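Local atomic coordinates of 5-formaminoimidazole-4-carboxamide-1-(beta)-D-ribofuranosyl 5'-monophosphate synthetase (Methanocaldococcus jannaschii, PDB entry 2R7L), a protein that catalyses the ATP- and formate-dependent formylation of AICAR to FAICAR, a folate-independent step of purine nucleotide biosynthesis. Residues 294-299 and 306-311; 206-211 and 224-229. All blocks are in the same frame, centred on the assembly; numbering follows the deposited sequence.

Contact 1 of 2, residues 294-299 and 306-311; sequences FCLQSL and LVVFEM. With ATP (adenosine-5'-triphosphate), chain E.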
ATOM      1  N   PHE A 294      -5.590 -15.042  23.182  1.00 35.84           N
ATOM      2  CA  PHE A 294      -5.036 -15.704  24.364  1.00 32.50           C
ATOM      3  C   PHE A 294      -3.551 -15.979  24.178  1.00 36.22           C
ATOM      4  O   PHE A 294      -3.064 -16.115  23.051  1.00 35.35           O
ATOM      5  CB  PHE A 294      -5.796 -16.987  24.731  1.00 25.03           C
ATOM      6  CG  PHE A 294      -5.597 -18.130  23.771  1.00 23.56           C
ATOM      7  CD1 PHE A 294      -4.572 -19.042  23.961  1.00 28.52           C
ATOM      8  CD2 PHE A 294      -6.462 -18.316  22.704  1.00 24.31           C
ATOM      9  CE1 PHE A 294      -4.394 -20.111  23.093  1.00 29.12           C
ATOM     10  CE2 PHE A 294      -6.291 -19.389  21.827  1.00 26.07           C
ATOM     11  CZ  PHE A 294      -5.259 -20.286  22.028  1.00 26.75           C
ATOM     12  N   CYS A 295      -2.842 -16.058  25.297  1.00 38.84           N
ATOM     13  CA  CYS A 295      -1.387 -16.124  25.292  1.00 38.58           C
ATOM     14  C   CYS A 295      -0.890 -17.284  26.145  1.00 39.11           C
ATOM     15  O   CYS A 295      -1.363 -17.481  27.271  1.00 37.78           O
ATOM     16  CB  CYS A 295      -0.831 -14.808  25.835  1.00 34.32           C
ATOM     17  SG  CYS A 295       0.962 -14.721  25.994  1.00 29.58           S
ATOM     18  N   LEU A 296       0.042 -18.056  25.598  1.00 30.26           N
ATOM     19  CA  LEU A 296       0.802 -19.028  26.387  1.00 34.09           C
ATOM     20  C   LEU A 296       2.196 -18.469  26.643  1.00 33.48           C
ATOM     21  O   LEU A 296       2.953 -18.211  25.701  1.00 34.06           O
ATOM     22  CB  LEU A 296       0.907 -20.379  25.670  1.00 23.63           C
ATOM     23  CG  LEU A 296      -0.399 -21.169  25.519  1.00 27.49           C
ATOM     24  CD1 LEU A 296      -0.121 -22.535  24.966  1.00 21.07           C
ATOM     25  CD2 LEU A 296      -1.140 -21.272  26.838  1.00 29.43           C
ATOM     26  N   GLN A 297       2.529 -18.273  27.913  1.00 29.58           N
ATOM     27  CA  GLN A 297       3.847 -17.766  28.292  1.00 23.59           C
ATOM     28  C   GLN A 297       4.742 -18.943  28.634  1.00 31.67           C
ATOM     29  O   GLN A 297       4.552 -19.606  29.648  1.00 35.70           O
ATOM     30  CB  GLN A 297       3.731 -16.822  29.479  1.00 34.54           C
ATOM     31  CG  GLN A 297       2.879 -15.609  29.189  1.00 35.89           C
ATOM     32  CD  GLN A 297       2.276 -15.019  30.430  1.00 42.85           C
ATOM     33  OE1 GLN A 297       1.077 -15.154  30.670  1.00 45.31           O
ATOM     34  NE2 GLN A 297       3.103 -14.364  31.242  1.00 42.42           N
ATOM     35  N   SER A 298       5.718 -19.213  27.784  1.00 34.35           N
ATOM     36  CA  SER A 298       6.445 -20.461  27.889  1.00 27.96           C
ATOM     37  C   SER A 298       7.961 -20.317  27.914  1.00 30.37           C
ATOM     38  O   SER A 298       8.507 -19.239  27.673  1.00 37.55           O
ATOM     39  CB  SER A 298       6.032 -21.387  26.751  1.00 32.62           C
ATOM     40  OG  SER A 298       6.418 -20.845  25.502  1.00 41.90           O
ATOM     41  N   LEU A 299       8.633 -21.417  28.229  1.00 28.89           N
ATOM     42  CA  LEU A 299      10.079 -21.477  28.179  1.00 28.68           C
ATOM     43  C   LEU A 299      10.462 -22.720  27.410  1.00 27.53           C
ATOM     44  O   LEU A 299       9.938 -23.798  27.660  1.00 31.45           O
ATOM     45  CB  LEU A 299      10.684 -21.496  29.587  1.00 31.19           C
ATOM     46  CG  LEU A 299      10.560 -20.183  30.367  1.00 37.01           C
ATOM     47  CD1 LEU A 299      10.703 -20.399  31.877  1.00 35.21           C
ATOM     48  CD2 LEU A 299      11.571 -19.162  29.865  1.00 25.75           C
ATOM     49  N   LEU A 306       8.266 -26.920  24.901  1.00 31.91           N
ATOM     50  CA  LEU A 306       7.765 -25.672  25.449  1.00 34.62           C
ATOM     51  C   LEU A 306       7.022 -25.940  26.752  1.00 33.51           C
ATOM     52  O   LEU A 306       6.080 -26.720  26.785  1.00 36.21           O
ATOM     53  CB  LEU A 306       6.867 -24.955  24.429  1.00 37.47           C
ATOM     54  CG  LEU A 306       7.592 -24.332  23.226  1.00 35.48           C
ATOM     55  CD1 LEU A 306       6.626 -24.109  22.071  1.00 36.78           C
ATOM     56  CD2 LEU A 306       8.260 -23.017  23.628  1.00 26.89           C
ATOM     57  N   VAL A 307       7.470 -25.297  27.825  1.00 36.36           N
ATOM     58  CA  VAL A 307       6.865 -25.466  29.136  1.00 29.25           C
ATOM     59  C   VAL A 307       6.161 -24.171  29.494  1.00 32.78           C
ATOM     60  O   VAL A 307       6.790 -23.116  29.562  1.00 37.20           O
ATOM     61  CB  VAL A 307       7.942 -25.802  30.221  1.00 32.93           C
ATOM     62  CG1 VAL A 307       7.305 -25.958  31.595  1.00 30.68           C
ATOM     63  CG2 VAL A 307       8.708 -27.064  29.854  1.00 34.92           C
ATOM     64  N   VAL A 308       4.858 -24.230  29.725  1.00 22.89           N
ATOM     65  CA  VAL A 308       4.125 -22.999  29.982  1.00 34.63           C
ATOM     66  C   VAL A 308       3.949 -22.713  31.470  1.00 37.11           C
ATOM     67  O   VAL A 308       3.346 -23.489  32.213  1.00 38.92           O
ATOM     68  CB  VAL A 308       2.794 -22.895  29.157  1.00 34.70           C
ATOM     69  CG1 VAL A 308       2.491 -24.190  28.461  1.00 33.81           C
ATOM     70  CG2 VAL A 308       1.632 -22.462  30.030  1.00 29.90           C
ATOM     71  N   PHE A 309       4.507 -21.585  31.894  1.00 33.27           N
ATOM     72  CA  PHE A 309       4.520 -21.214  33.290  1.00 35.11           C
ATOM     73  C   PHE A 309       3.411 -20.224  33.590  1.00 43.02           C
ATOM     74  O   PHE A 309       3.124 -19.930  34.750  1.00 37.42           O
ATOM     75  CB  PHE A 309       5.879 -20.621  33.661  1.00 36.62           C
ATOM     76  CG  PHE A 309       6.223 -19.355  32.914  1.00 33.25           C
ATOM     77  CD1 PHE A 309       5.770 -18.126  33.368  1.00 28.29           C
ATOM     78  CD2 PHE A 309       7.027 -19.396  31.780  1.00 31.19           C
ATOM     79  CE1 PHE A 309       6.095 -16.950  32.698  1.00 29.30           C
ATOM     80  CE2 PHE A 309       7.362 -18.223  31.103  1.00 26.59           C
ATOM     81  CZ  PHE A 309       6.895 -17.000  31.565  1.00 29.67           C
ATOM     82  N   GLU A 310       2.797 -19.697  32.535  1.00 41.00           N
ATOM     83  CA  GLU A 310       1.677 -18.776  32.686  1.00 37.60           C
ATOM     84  C   GLU A 310       0.817 -18.726  31.426  1.00 35.32           C
ATOM     85  O   GLU A 310       1.201 -19.247  30.377  1.00 32.46           O
ATOM     86  CB  GLU A 310       2.164 -17.373  33.055  1.00 36.89           C
ATOM     87  CG  GLU A 310       2.134 -17.075  34.547  1.00 49.19           C
ATOM     88  CD  GLU A 310       0.727 -17.111  35.135  1.00 53.37           C
ATOM     89  OE1 GLU A 310       0.604 -17.179  36.376  1.00 59.95           O
ATOM     90  OE2 GLU A 310      -0.256 -17.065  34.365  1.00 58.38           O
ATOM     91  N   MET A 311      -0.350 -18.103  31.549  1.00 34.88           N
ATOM     92  CA  MET A 311      -1.251 -17.916  30.423  1.00 36.26           C
ATOM     93  C   MET A 311      -2.225 -16.780  30.694  1.00 38.50           C
ATOM     94  O   MET A 311      -2.421 -16.377  31.844  1.00 35.92           O
ATOM     95  CB  MET A 311      -2.032 -19.193  30.141  1.00 39.79           C
ATOM     96  CG  MET A 311      -3.069 -19.506  31.199  1.00 42.39           C
ATOM     97  SD  MET A 311      -4.408 -20.531  30.563  1.00 53.25           S
ATOM     98  CE  MET A 311      -5.478 -19.276  29.860  1.00 42.62           C
TER
HETATM   99  PG  ATP E 400       3.708 -10.743  33.920  1.00 56.33           P
HETATM  100  O1G ATP E 400       2.271 -10.323  33.706  1.00 53.25           O
HETATM  101  O2G ATP E 400       4.283 -11.593  32.804  1.00 46.99           O
HETATM  102  O3G ATP E 400       4.608  -9.612  34.359  1.00 56.65           O
HETATM  103  PB  ATP E 400       3.035 -13.217  35.167  1.00 47.22           P
HETATM  104  O1B ATP E 400       2.340 -13.433  33.846  1.00 49.54           O
HETATM  105  O2B ATP E 400       2.252 -13.450  36.440  1.00 50.83           O
HETATM  106  O3B ATP E 400       3.642 -11.717  35.218  1.00 49.13           O
HETATM  107  PA  ATP E 400       5.123 -14.721  36.458  1.00 40.04           P
HETATM  108  O1A ATP E 400       4.701 -16.145  36.709  1.00 36.87           O
HETATM  109  O2A ATP E 400       5.078 -13.674  37.538  1.00 40.82           O
HETATM  110  O3A ATP E 400       4.331 -14.184  35.148  1.00 46.35           O
HETATM  111  O5' ATP E 400       6.624 -14.778  35.903  1.00 38.31           O
HETATM  112  C5' ATP E 400       7.423 -13.607  35.930  1.00 38.81           C
HETATM  113  C4' ATP E 400       8.776 -13.956  35.333  1.00 39.60           C
HETATM  114  O4' ATP E 400       9.470 -14.882  36.176  1.00 36.02           O
HETATM  115  C3' ATP E 400       8.662 -14.646  33.985  1.00 39.04           C
HETATM  116  O3' ATP E 400       8.575 -13.708  32.907  1.00 46.13           O
HETATM  117  C2' ATP E 400       9.930 -15.475  33.927  1.00 39.09           C
HETATM  118  O2' ATP E 400      11.016 -14.689  33.438  1.00 36.32           O
HETATM  119  C1' ATP E 400      10.200 -15.825  35.385  1.00 31.08           C
HETATM  120  N9  ATP E 400       9.639 -17.166  35.636  1.00 32.87           N
HETATM  121  C8  ATP E 400       8.364 -17.413  35.991  1.00 29.06           C
HETATM  122  N7  ATP E 400       8.151 -18.744  36.134  1.00 31.25           N
HETATM  123  C5  ATP E 400       9.316 -19.370  35.883  1.00 31.49           C
HETATM  124  C6  ATP E 400       9.786 -20.773  35.873  1.00 30.22           C
HETATM  125  N6  ATP E 400       8.948 -21.799  36.162  1.00 30.68           N
HETATM  126  N1  ATP E 400      11.075 -20.990  35.546  1.00 33.53           N
HETATM  127  C2  ATP E 400      11.919 -19.977  35.249  1.00 30.45           C
HETATM  128  N3  ATP E 400      11.560 -18.683  35.250  1.00 28.55           N
HETATM  129  C4  ATP E 400      10.292 -18.324  35.541  1.00 29.35           C
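Gln297 meets both Phe309 and Glu310, and the backbone bonds show why: its carbonyl O accepts the N-H of Phe309 at 3.0 Å (N to O), and also a weak bond from Glu310 N. Two residues thus face one, a classic beta bulge that shifts the antiparallel register by one between Gln297 and Ser298. Gln297 N returns a bond to Glu310 O within the bulge, and reciprocal bonds between Leu299 and Val307 continue the pairing beyond it.

Polar side-chain contacts centre on the amide of Gln297. With CG anti to the carbonyl carbon (chi1 -61°) and the chain extended beyond, its NE2 donates to O1B of ATP over 2.9 Å in a nearly straight bond (168° at the hydrogen). The Glu310 side chain runs alongside, pointing the same way with its carboxylate plane 35° from the amide; Glu310 CB touches Gln297 OE1 at 3.4 Å. Glu310 OE2 accepts the N-H of Met311.

Aromatic and apolar contacts involve the Phe309 ring. Gln297 O lies over one face near the rim, and Gln297 CB makes a CH-pi contact 4.2 Å from the ring centroid. The side chains of Leu299 and Phe309 cross at about a right angle, Leu299 CD1 lying 3.8 Å from Phe309 CD2. Leu299 CD1 also reaches ATP C2, on the adenine, at 3.6 Å. On the other side of the sheet Leu296 CD2 packs against Met311 CB at 4.0 Å, with helix 125-135 next to Met311.

The bulged hairpin forms part of the ATP-grasp nucleotide site; Gln297 and Glu310 are also predicted magnesium ligands.

Contact 2 of 2, residues 206-211 and 224-229; sequences NFCIHY and GMDKRY. With AMZ (aminoimidazole 4-carboxamide ribonucleotide), chain F; ATP (adenosine-5'-triphosphate), chain E.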
ATOM      1  N   ASN A 206      12.532 -17.756  26.505  1.00 24.14           N
ATOM      2  CA  ASN A 206      11.166 -17.266  26.639  1.00 26.69           C
ATOM      3  C   ASN A 206      10.469 -16.976  25.305  1.00 31.52           C
ATOM      4  O   ASN A 206      10.968 -16.214  24.466  1.00 28.78           O
ATOM      5  CB  ASN A 206      11.149 -16.003  27.494  1.00 29.16           C
ATOM      6  CG  ASN A 206       9.741 -15.491  27.760  1.00 31.10           C
ATOM      7  OD1 ASN A 206       9.533 -14.289  27.859  1.00 32.37           O
ATOM      8  ND2 ASN A 206       8.776 -16.401  27.892  1.00 28.40           N
ATOM      9  N   PHE A 207       9.312 -17.597  25.127  1.00 30.17           N
ATOM     10  CA  PHE A 207       8.422 -17.309  24.009  1.00 27.22           C
ATOM     11  C   PHE A 207       7.037 -17.114  24.586  1.00 29.51           C
ATOM     12  O   PHE A 207       6.416 -18.074  25.026  1.00 31.40           O
ATOM     13  CB  PHE A 207       8.378 -18.492  23.044  1.00 25.29           C
ATOM     14  CG  PHE A 207       9.680 -18.755  22.346  1.00 28.18           C
ATOM     15  CD1 PHE A 207      10.001 -18.085  21.178  1.00 23.97           C
ATOM     16  CD2 PHE A 207      10.579 -19.689  22.852  1.00 29.89           C
ATOM     17  CE1 PHE A 207      11.200 -18.332  20.522  1.00 24.77           C
ATOM     18  CE2 PHE A 207      11.776 -19.936  22.208  1.00 25.69           C
ATOM     19  CZ  PHE A 207      12.088 -19.246  21.035  1.00 28.95           C
ATOM     20  N   CYS A 208       6.579 -15.866  24.626  1.00 32.48           N
ATOM     21  CA  CYS A 208       5.190 -15.581  24.939  1.00 24.81           C
ATOM     22  C   CYS A 208       4.421 -15.601  23.620  1.00 28.35           C
ATOM     23  O   CYS A 208       4.581 -14.723  22.777  1.00 27.03           O
ATOM     24  CB  CYS A 208       5.054 -14.237  25.654  1.00 27.70           C
ATOM     25  SG  CYS A 208       6.103 -14.082  27.156  1.00 34.89           S
ATOM     26  N   ILE A 209       3.607 -16.634  23.442  1.00 30.86           N
ATOM     27  CA  ILE A 209       2.955 -16.905  22.168  1.00 27.13           C
ATOM     28  C   ILE A 209       1.530 -16.367  22.153  1.00 33.23           C
ATOM     29  O   ILE A 209       0.692 -16.742  22.983  1.00 25.23           O
ATOM     30  CB  ILE A 209       2.963 -18.417  21.873  1.00 31.86           C
ATOM     31  CG1 ILE A 209       4.404 -18.947  21.957  1.00 25.39           C
ATOM     32  CG2 ILE A 209       2.358 -18.697  20.508  1.00 25.13           C
ATOM     33  CD1 ILE A 209       4.520 -20.444  22.221  1.00 34.44           C
ATOM     34  N   HIS A 210       1.260 -15.471  21.211  1.00 24.75           N
ATOM     35  CA  HIS A 210      -0.046 -14.827  21.149  1.00 30.07           C
ATOM     36  C   HIS A 210      -0.931 -15.479  20.087  1.00 23.82           C
ATOM     37  O   HIS A 210      -0.639 -15.429  18.885  1.00 29.03           O
ATOM     38  CB  HIS A 210       0.111 -13.320  20.939  1.00 25.50           C
ATOM     39  CG  HIS A 210       1.100 -12.689  21.874  1.00 29.19           C
ATOM     40  ND1 HIS A 210       0.749 -12.207  23.117  1.00 22.08           N
ATOM     41  CD2 HIS A 210       2.433 -12.480  21.753  1.00 22.45           C
ATOM     42  CE1 HIS A 210       1.821 -11.722  23.718  1.00 26.21           C
ATOM     43  NE2 HIS A 210       2.854 -11.871  22.910  1.00 31.06           N
ATOM     44  N   TYR A 211      -1.998 -16.123  20.544  1.00 24.92           N
ATOM     45  CA  TYR A 211      -2.924 -16.804  19.645  1.00 24.30           C
ATOM     46  C   TYR A 211      -4.216 -15.998  19.505  1.00 26.60           C
ATOM     47  O   TYR A 211      -4.493 -15.100  20.300  1.00 26.11           O
ATOM     48  CB  TYR A 211      -3.302 -18.194  20.175  1.00 28.23           C
ATOM     49  CG  TYR A 211      -2.176 -19.166  20.463  1.00 29.32           C
ATOM     50  CD1 TYR A 211      -1.899 -20.206  19.589  1.00 28.93           C
ATOM     51  CD2 TYR A 211      -1.426 -19.076  21.638  1.00 32.51           C
ATOM     52  CE1 TYR A 211      -0.893 -21.118  19.856  1.00 29.78           C
ATOM     53  CE2 TYR A 211      -0.410 -19.980  21.911  1.00 26.57           C
ATOM     54  CZ  TYR A 211      -0.158 -21.002  21.018  1.00 28.21           C
ATOM     55  OH  TYR A 211       0.838 -21.901  21.267  1.00 31.68           O
ATOM     56  N   GLY A 224       1.663 -13.804  16.837  1.00 27.68           N
ATOM     57  CA  GLY A 224       3.012 -13.327  17.116  1.00 20.99           C
ATOM     58  C   GLY A 224       3.594 -13.805  18.431  1.00 27.83           C
ATOM     59  O   GLY A 224       2.973 -14.600  19.151  1.00 27.95           O
ATOM     60  N   MET A 225       4.794 -13.313  18.748  1.00 23.34           N
ATOM     61  CA  MET A 225       5.527 -13.765  19.931  1.00 23.96           C
ATOM     62  C   MET A 225       6.454 -12.668  20.409  1.00 24.57           C
ATOM     63  O   MET A 225       7.014 -11.919  19.596  1.00 25.26           O
ATOM     64  CB  MET A 225       6.399 -14.986  19.598  1.00 25.75           C
ATOM     65  CG  MET A 225       5.676 -16.171  18.997  1.00 22.12           C
ATOM     66  SD  MET A 225       6.861 -17.503  18.695  1.00 29.69           S
ATOM     67  CE  MET A 225       5.801 -18.753  17.968  1.00 22.80           C
ATOM     68  N   ASP A 226       6.641 -12.603  21.722  1.00 20.71           N
ATOM     69  CA  ASP A 226       7.630 -11.714  22.325  1.00 26.80           C
ATOM     70  C   ASP A 226       8.378 -12.445  23.436  1.00 27.82           C
ATOM     71  O   ASP A 226       7.943 -13.497  23.917  1.00 28.19           O
ATOM     72  CB  ASP A 226       6.961 -10.460  22.910  1.00 25.01           C
ATOM     73  CG  ASP A 226       6.126 -10.765  24.157  1.00 34.85           C
ATOM     74  OD1 ASP A 226       5.043 -11.370  24.003  1.00 34.93           O
ATOM     75  OD2 ASP A 226       6.538 -10.390  25.288  1.00 33.87           O
ATOM     76  N   LYS A 227       9.514 -11.888  23.831  1.00 24.54           N
ATOM     77  CA  LYS A 227      10.162 -12.306  25.062  1.00 29.53           C
ATOM     78  C   LYS A 227      10.127 -11.128  26.022  1.00 33.12           C
ATOM     79  O   LYS A 227      10.235  -9.974  25.603  1.00 31.35           O
ATOM     80  CB  LYS A 227      11.585 -12.815  24.810  1.00 35.06           C
ATOM     81  CG  LYS A 227      12.609 -11.758  24.485  1.00 28.36           C
ATOM     82  CD  LYS A 227      14.013 -12.315  24.633  1.00 29.91           C
ATOM     83  CE  LYS A 227      15.035 -11.205  24.637  1.00 37.42           C
ATOM     84  NZ  LYS A 227      16.347 -11.650  25.157  1.00 27.87           N
ATOM     85  N   ARG A 228       9.945 -11.419  27.306  1.00 23.98           N
ATOM     86  CA  ARG A 228       9.792 -10.377  28.310  1.00 31.95           C
ATOM     87  C   ARG A 228      11.097  -9.641  28.536  1.00 27.37           C
ATOM     88  O   ARG A 228      12.178 -10.211  28.374  1.00 23.47           O
ATOM     89  CB  ARG A 228       9.330 -10.968  29.641  1.00 32.03           C
ATOM     90  CG  ARG A 228       8.053 -11.772  29.572  1.00 36.49           C
ATOM     91  CD  ARG A 228       6.920 -10.928  29.032  1.00 41.09           C
ATOM     92  NE  ARG A 228       5.638 -11.333  29.591  1.00 44.24           N
ATOM     93  CZ  ARG A 228       4.480 -11.253  28.946  1.00 43.72           C
ATOM     94  NH1 ARG A 228       4.437 -10.790  27.704  1.00 35.31           N
ATOM     95  NH2 ARG A 228       3.363 -11.645  29.545  1.00 42.61           N
ATOM     96  N   TYR A 229      10.977  -8.375  28.927  1.00 24.40           N
ATOM     97  CA  TYR A 229      12.111  -7.535  29.284  1.00 21.15           C
ATOM     98  C   TYR A 229      11.781  -7.051  30.686  1.00 29.54           C
ATOM     99  O   TYR A 229      10.945  -6.159  30.870  1.00 29.78           O
ATOM    100  CB  TYR A 229      12.225  -6.364  28.308  1.00 25.70           C
ATOM    101  CG  TYR A 229      13.578  -5.710  28.236  1.00 26.11           C
ATOM    102  CD1 TYR A 229      14.734  -6.455  28.381  1.00 28.76           C
ATOM    103  CD2 TYR A 229      13.702  -4.353  27.977  1.00 30.19           C
ATOM    104  CE1 TYR A 229      15.966  -5.875  28.302  1.00 28.92           C
ATOM    105  CE2 TYR A 229      14.948  -3.758  27.886  1.00 28.92           C
ATOM    106  CZ  TYR A 229      16.072  -4.532  28.055  1.00 31.23           C
ATOM    107  OH  TYR A 229      17.322  -3.974  27.981  1.00 32.95           O
TER
HETATM  108  O5  AMZ F 401       4.240  -5.535  28.342  1.00 35.53           O
HETATM  109  C6  AMZ F 401       3.807  -6.501  28.975  1.00 33.97           C
HETATM  110  N2  AMZ F 401       4.171  -7.762  28.764  1.00 26.89           N
HETATM  111  C3A AMZ F 401       2.798  -6.303  30.094  1.00 27.91           C
HETATM  112  C7A AMZ F 401       2.317  -7.266  30.963  1.00 31.41           C
HETATM  113  N3  AMZ F 401       2.631  -8.563  30.994  1.00 25.65           N
HETATM  114  N1  AMZ F 401       2.239  -5.142  30.415  1.00 32.69           N
HETATM  115  C5  AMZ F 401       1.422  -5.373  31.452  1.00 26.94           C
HETATM  116  N   AMZ F 401       1.473  -6.668  31.784  1.00 35.75           N
HETATM  117  C1  AMZ F 401       0.705  -7.323  32.871  1.00 40.42           C
HETATM  118  C2  AMZ F 401       1.425  -7.273  34.219  1.00 42.31           C
HETATM  119  C3  AMZ F 401       0.731  -6.138  34.951  1.00 45.06           C
HETATM  120  O2  AMZ F 401       0.647  -6.454  36.339  1.00 52.16           O
HETATM  121  O1  AMZ F 401       1.176  -8.513  34.892  1.00 50.91           O
HETATM  122  O   AMZ F 401      -0.490  -6.533  32.991  1.00 38.43           O
HETATM  123  C   AMZ F 401      -0.677  -6.174  34.363  1.00 48.29           C
HETATM  124  C4  AMZ F 401      -1.340  -4.782  34.368  1.00 41.52           C
HETATM  125  O3  AMZ F 401      -0.526  -3.849  33.665  1.00 32.80           O
HETATM  126  P   AMZ F 401      -0.308  -2.398  34.258  1.00 35.93           P
HETATM  127  OP1 AMZ F 401      -1.532  -1.558  34.313  1.00 38.70           O
HETATM  128  O4  AMZ F 401       0.315  -2.574  35.730  1.00 41.19           O
HETATM  129  OP2 AMZ F 401       0.842  -1.687  33.364  1.00 34.79           O
HETATM  130  PG  ATP E 400       3.708 -10.743  33.920  1.00 56.33           P
HETATM  131  O1G ATP E 400       2.271 -10.323  33.706  1.00 53.25           O
HETATM  132  O2G ATP E 400       4.283 -11.593  32.804  1.00 46.99           O
HETATM  133  O3G ATP E 400       4.608  -9.612  34.359  1.00 56.65           O
HETATM  134  PB  ATP E 400       3.035 -13.217  35.167  1.00 47.22           P
HETATM  135  O1B ATP E 400       2.340 -13.433  33.846  1.00 49.54           O
HETATM  136  O2B ATP E 400       2.252 -13.450  36.440  1.00 50.83           O
HETATM  137  O3B ATP E 400       3.642 -11.717  35.218  1.00 49.13           O
HETATM  138  PA  ATP E 400       5.123 -14.721  36.458  1.00 40.04           P
HETATM  139  O1A ATP E 400       4.701 -16.145  36.709  1.00 36.87           O
HETATM  140  O2A ATP E 400       5.078 -13.674  37.538  1.00 40.82           O
HETATM  141  O3A ATP E 400       4.331 -14.184  35.148  1.00 46.35           O
HETATM  142  O5' ATP E 400       6.624 -14.778  35.903  1.00 38.31           O
HETATM  143  C5' ATP E 400       7.423 -13.607  35.930  1.00 38.81           C
HETATM  144  C4' ATP E 400       8.776 -13.956  35.333  1.00 39.60           C
HETATM  145  O4' ATP E 400       9.470 -14.882  36.176  1.00 36.02           O
HETATM  146  C3' ATP E 400       8.662 -14.646  33.985  1.00 39.04           C
HETATM  147  O3' ATP E 400       8.575 -13.708  32.907  1.00 46.13           O
HETATM  148  C2' ATP E 400       9.930 -15.475  33.927  1.00 39.09           C
HETATM  149  O2' ATP E 400      11.016 -14.689  33.438  1.00 36.32           O
HETATM  150  C1' ATP E 400      10.200 -15.825  35.385  1.00 31.08           C
HETATM  151  N9  ATP E 400       9.639 -17.166  35.636  1.00 32.87           N
HETATM  152  C8  ATP E 400       8.364 -17.413  35.991  1.00 29.06           C
HETATM  153  N7  ATP E 400       8.151 -18.744  36.134  1.00 31.25           N
HETATM  154  C5  ATP E 400       9.316 -19.370  35.883  1.00 31.49           C
HETATM  155  C6  ATP E 400       9.786 -20.773  35.873  1.00 30.22           C
HETATM  156  N6  ATP E 400       8.948 -21.799  36.162  1.00 30.68           N
HETATM  157  N1  ATP E 400      11.075 -20.990  35.546  1.00 33.53           N
HETATM  158  C2  ATP E 400      11.919 -19.977  35.249  1.00 30.45           C
HETATM  159  N3  ATP E 400      11.560 -18.683  35.250  1.00 28.55           N
HETATM  160  C4  ATP E 400      10.292 -18.324  35.541  1.00 29.35           C
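Arg228 is joined to Asn206 through its backbone: the N-H of Arg228 points at Asn206 OD1 over 3.0 Å, in the carbonyl plane and nearly straight (168° at the hydrogen). The other end of that amide, ND2, bonds to Ser298 O. From Arg228 CB, which lies beside Asn206 OD1, the chain passes to CG, 3.4 Å from the same oxygen. CD then slides along Cys208 SG at 3.8 Å. Bends at chi2 (-58°) and chi3 lay the guanidinium between two groups: Cys208 SG sits over one face, toward the rim, and the carboxamide N2 of AICAR over the opposite one. At the edge, NE and NH2 both make weak bonds to the gamma-phosphate oxygen O2G of ATP, NH2 at 3.4 Å. NH1 completes a salt bridge to Asp226 OD2 at 3.2 Å, meeting its syn lone pair almost in the guanidinium plane, and NH2 has a second carboxylate partner in Asp316. A leucine in its place would probably cost Asp226 and Asp316 their salt bridges with this guanidinium and leave the gamma-phosphate oxygen without these two weak donors.

The other carboxylate oxygen, Asp226 OD1, accepts from NE2 of the nearly coplanar His210 ring in a very short bond whose exact length is doubtful. On the reverse side of the sheet Met225 SD approaches Phe207 CD1 at 4.0 Å, an oblique Met-aromatic contact.

The pair forms an antiparallel hairpin inside a five-stranded sheet, flanked by strand 292-300 beyond 206-211 and by strand 253-263 beyond 224-229; Tyr229 OH of a second subunit bonds to Asn206 N.

Overall arrangement
Contact 2 closes before contact 1 opens along the chain, and their centres lie about 9 Å apart. Each is a hairpin of one five-stranded antiparallel sheet, ordered 253-263, 219-230, 205-214, 292-300, 306-312, so that segments 206-211 and 294-299 are neighbours and join the two. The probable hydrogen bonds between Phe294 O and Tyr211 N, 2.7 Å, and between Ser298 OG and Phe207 O, 2.8 Å, document this seam. Both contacts reach ATP: contact 1 at the adenine and beta-phosphate, contact 2 at the gamma-phosphate, where AICAR also lies. This is consistent with the sheet helping to bring the nucleotide and the substrate to be formylated together.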